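Local atomic coordinates of prophage lambdalm01, antigen B (Listeria monocytogenes, PDB entry 4ACV), a protein that probably acts as a hexameric tail terminator that caps the phage tail and ends its growth. Residues L23-V28 / T38-I43. Sequence-based numbering, arbitrary orientation.
Sequences LDVSIV and TMIEMI
Ser26 and Met39 form a single parallel beta bridge, by which the connection after helix 6-19 runs briefly beside the edge of strand 37-48 in the antiparallel sheet of what is probably a tail-terminator fold. Both bonds of the bridge use Ser26: Ser26 N donates to Thr38 O (3.0 Å), and Ser26 O accepts from Ile40 N (2.9 Å). Just before the bridge, a water spans the backbones, donating to Asp24 O and accepting from Thr38 N. Alongside the bridge, the buried Val25 turns both methyls to the strand. The Val25 and Ile40 side chains cross at about a right angle, with Val25 CG1 (anti to the backbone N, chi1 177°) 3.5 Å from Ile40 CG1. Val25 CG2 lies 3.8 Å from Thr38 CG2. Thr38 offers this methyl to Val25, whereas its OG1 is hydrogen-bonded to His64 ND1 on strand 55-66. Ile40 continues the apolar layer, Ile40 CD1 reaching Ile27 CG2 at 4.2 Å; Phe60 and Ile62 also pack against Ile40, and Ile27 touches helix 6-19. On the Met39 side, chi1 (-72°) and an extended chi2 (171°) carry the thioether chain past Val28 O, with Met39 CG and Met39 SD each 3.8 Å from that oxygen. The connection then turns away from the strand in an ST turn, where Val28 N donates to Ser26 OG at 3.3 Å.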
ATOM      1  N   LEU B  23      33.106   0.769 -17.242  1.00 31.23           N
ATOM      2  CA  LEU B  23      31.929   1.636 -17.231  1.00 33.25           C
ATOM      3  C   LEU B  23      32.007   2.707 -16.164  1.00 32.71           C
ATOM      4  O   LEU B  23      32.482   2.456 -15.061  1.00 32.13           O
ATOM      5  CB  LEU B  23      30.661   0.819 -17.010  1.00 27.91           C
ATOM      6  CG  LEU B  23      30.497  -0.292 -18.031  1.00 28.01           C
ATOM      7  CD1 LEU B  23      29.331  -1.163 -17.644  1.00 30.08           C
ATOM      8  CD2 LEU B  23      30.349   0.290 -19.461  1.00 26.22           C
ATOM      9  N   ASP B  24      31.528   3.897 -16.514  1.00 36.98           N
ATOM     10  CA  ASP B  24      31.367   4.987 -15.566  1.00 40.69           C
ATOM     11  C   ASP B  24      29.937   5.017 -15.028  1.00 37.16           C
ATOM     12  O   ASP B  24      28.986   5.304 -15.754  1.00 33.96           O
ATOM     13  CB  ASP B  24      31.707   6.327 -16.212  1.00 49.07           C
ATOM     14  CG  ASP B  24      31.764   7.458 -15.202  1.00 64.60           C
ATOM     15  OD1 ASP B  24      31.631   7.196 -13.984  1.00 69.81           O
ATOM     16  OD2 ASP B  24      31.945   8.614 -15.630  1.00 73.70           O
ATOM     17  N   VAL B  25      29.802   4.717 -13.745  1.00 33.71           N
ATOM     18  CA  VAL B  25      28.508   4.632 -13.103  1.00 27.93           C
ATOM     19  C   VAL B  25      28.489   5.491 -11.840  1.00 30.39           C
ATOM     20  O   VAL B  25      29.423   5.471 -11.049  1.00 36.16           O
ATOM     21  CB  VAL B  25      28.187   3.171 -12.738  1.00 31.15           C
ATOM     22  CG1 VAL B  25      26.863   3.068 -11.993  1.00 34.14           C
ATOM     23  CG2 VAL B  25      28.161   2.308 -13.987  1.00 28.03           C
ATOM     24  N   SER B  26      27.422   6.254 -11.664  1.00 29.32           N
ATOM     25  CA  SER B  26      27.252   7.069 -10.473  1.00 32.92           C
ATOM     26  C   SER B  26      26.509   6.288  -9.384  1.00 33.00           C
ATOM     27  O   SER B  26      25.638   5.480  -9.693  1.00 31.43           O
ATOM     28  CB  SER B  26      26.474   8.335 -10.829  1.00 31.47           C
ATOM     29  OG  SER B  26      26.382   9.213  -9.726  1.00 38.73           O
ATOM     30  N   ILE B  27      26.851   6.526  -8.117  1.00 31.98           N
ATOM     31  CA  ILE B  27      26.137   5.903  -6.999  1.00 31.44           C
ATOM     32  C   ILE B  27      25.134   6.873  -6.385  1.00 36.05           C
ATOM     33  O   ILE B  27      24.495   6.583  -5.373  1.00 35.38           O
ATOM     34  CB  ILE B  27      27.084   5.378  -5.900  1.00 29.44           C
ATOM     35  CG1 ILE B  27      27.823   6.525  -5.210  1.00 30.16           C
ATOM     36  CG2 ILE B  27      28.065   4.365  -6.467  1.00 28.68           C
ATOM     37  CD1 ILE B  27      28.562   6.078  -3.954  1.00 23.78           C
ATOM     38  N   VAL B  28      25.000   8.033  -7.007  1.00 37.28           N
ATOM     39  CA  VAL B  28      24.008   9.000  -6.582  1.00 36.10           C
ATOM     40  C   VAL B  28      22.812   8.990  -7.527  1.00 35.24           C
ATOM     41  O   VAL B  28      22.937   9.255  -8.723  1.00 39.21           O
ATOM     42  CB  VAL B  28      24.605  10.417  -6.514  1.00 36.00           C
ATOM     43  CG1 VAL B  28      23.519  11.440  -6.232  1.00 24.65           C
ATOM     44  CG2 VAL B  28      25.720  10.472  -5.469  1.00 29.55           C
ATOM     45  N   THR B  38      24.342   6.260 -16.372  1.00 34.21           N
ATOM     46  CA  THR B  38      24.086   5.049 -15.610  1.00 24.39           C
ATOM     47  C   THR B  38      24.271   5.313 -14.132  1.00 30.00           C
ATOM     48  O   THR B  38      25.330   5.781 -13.700  1.00 31.77           O
ATOM     49  CB  THR B  38      25.006   3.920 -16.036  1.00 25.96           C
ATOM     50  OG1 THR B  38      24.919   3.766 -17.460  1.00 24.70           O
ATOM     51  CG2 THR B  38      24.590   2.620 -15.331  1.00 22.90           C
ATOM     52  N   MET B  39      23.231   4.994 -13.368  1.00 25.48           N
ATOM     53  CA  MET B  39      23.151   5.312 -11.953  1.00 23.85           C
ATOM     54  C   MET B  39      22.721   4.097 -11.176  1.00 21.16           C
ATOM     55  O   MET B  39      21.924   3.298 -11.654  1.00 24.20           O
ATOM     56  CB  MET B  39      22.112   6.419 -11.714  1.00 21.05           C
ATOM     57  CG  MET B  39      22.529   7.794 -12.173  1.00 30.50           C
ATOM     58  SD  MET B  39      21.166   8.973 -12.087  1.00 43.74           S
ATOM     59  CE  MET B  39      19.823   7.959 -12.709  1.00 21.69           C
ATOM     60  N   ILE B  40      23.233   3.973  -9.959  1.00 31.83           N
ATOM     61  CA  ILE B  40      22.744   2.966  -9.020  1.00 29.66           C
ATOM     62  C   ILE B  40      21.859   3.638  -7.991  1.00 26.87           C
ATOM     63  O   ILE B  40      22.268   4.595  -7.340  1.00 31.12           O
ATOM     64  CB  ILE B  40      23.889   2.240  -8.286  1.00 28.60           C
ATOM     65  CG1 ILE B  40      25.018   1.915  -9.264  1.00 30.98           C
ATOM     66  CG2 ILE B  40      23.365   0.980  -7.614  1.00 25.72           C
ATOM     67  CD1 ILE B  40      26.245   1.301  -8.626  1.00 32.95           C
ATOM     68  N   GLU B  41      20.636   3.147  -7.859  1.00 23.17           N
ATOM     69  CA  GLU B  41      19.735   3.658  -6.843  1.00 18.89           C
ATOM     70  C   GLU B  41      19.600   2.654  -5.700  1.00 23.91           C
ATOM     71  O   GLU B  41      19.037   1.575  -5.876  1.00 28.55           O
ATOM     72  CB  GLU B  41      18.365   3.942  -7.437  1.00 16.93           C
ATOM     73  CG  GLU B  41      17.407   4.566  -6.449  1.00 25.68           C
ATOM     74  CD  GLU B  41      15.956   4.392  -6.857  1.00 30.24           C
ATOM     75  OE1 GLU B  41      15.678   3.615  -7.793  1.00 31.00           O
ATOM     76  OE2 GLU B  41      15.092   5.029  -6.236  1.00 35.58           O
ATOM     77  N   MET B  42      20.120   3.010  -4.532  1.00 21.73           N
ATOM     78  CA  MET B  42      19.949   2.184  -3.349  1.00 24.81           C
ATOM     79  C   MET B  42      18.505   2.298  -2.885  1.00 20.64           C
ATOM     80  O   MET B  42      17.901   3.358  -2.965  1.00 25.17           O
ATOM     81  CB  MET B  42      20.920   2.618  -2.243  1.00 26.32           C
ATOM     82  CG  MET B  42      20.930   1.742  -0.989  1.00 20.43           C
ATOM     83  SD  MET B  42      21.576   0.034  -1.160  1.00 34.35           S
ATOM     84  CE  MET B  42      22.944   0.281  -2.245  1.00 31.64           C
ATOM     85  N   ILE B  43      17.942   1.197  -2.419  1.00 21.79           N
ATOM     86  CA  ILE B  43      16.536   1.186  -2.026  1.00 15.91           C
ATOM     87  C   ILE B  43      16.355   0.871  -0.534  1.00 21.32           C
ATOM     88  O   ILE B  43      15.862   1.701   0.218  1.00 21.32           O
ATOM     89  CB  ILE B  43      15.740   0.196  -2.889  1.00 15.16           C
ATOM     90  CG1 ILE B  43      15.832   0.604  -4.368  1.00 18.43           C
ATOM     91  CG2 ILE B  43      14.298   0.108  -2.412  1.00 14.66           C
ATOM     92  CD1 ILE B  43      15.586  -0.552  -5.327  1.00 21.07           C
TER
HETATM   93  O   HOH W   1      27.119   7.624 -16.154  1.00 43.88           O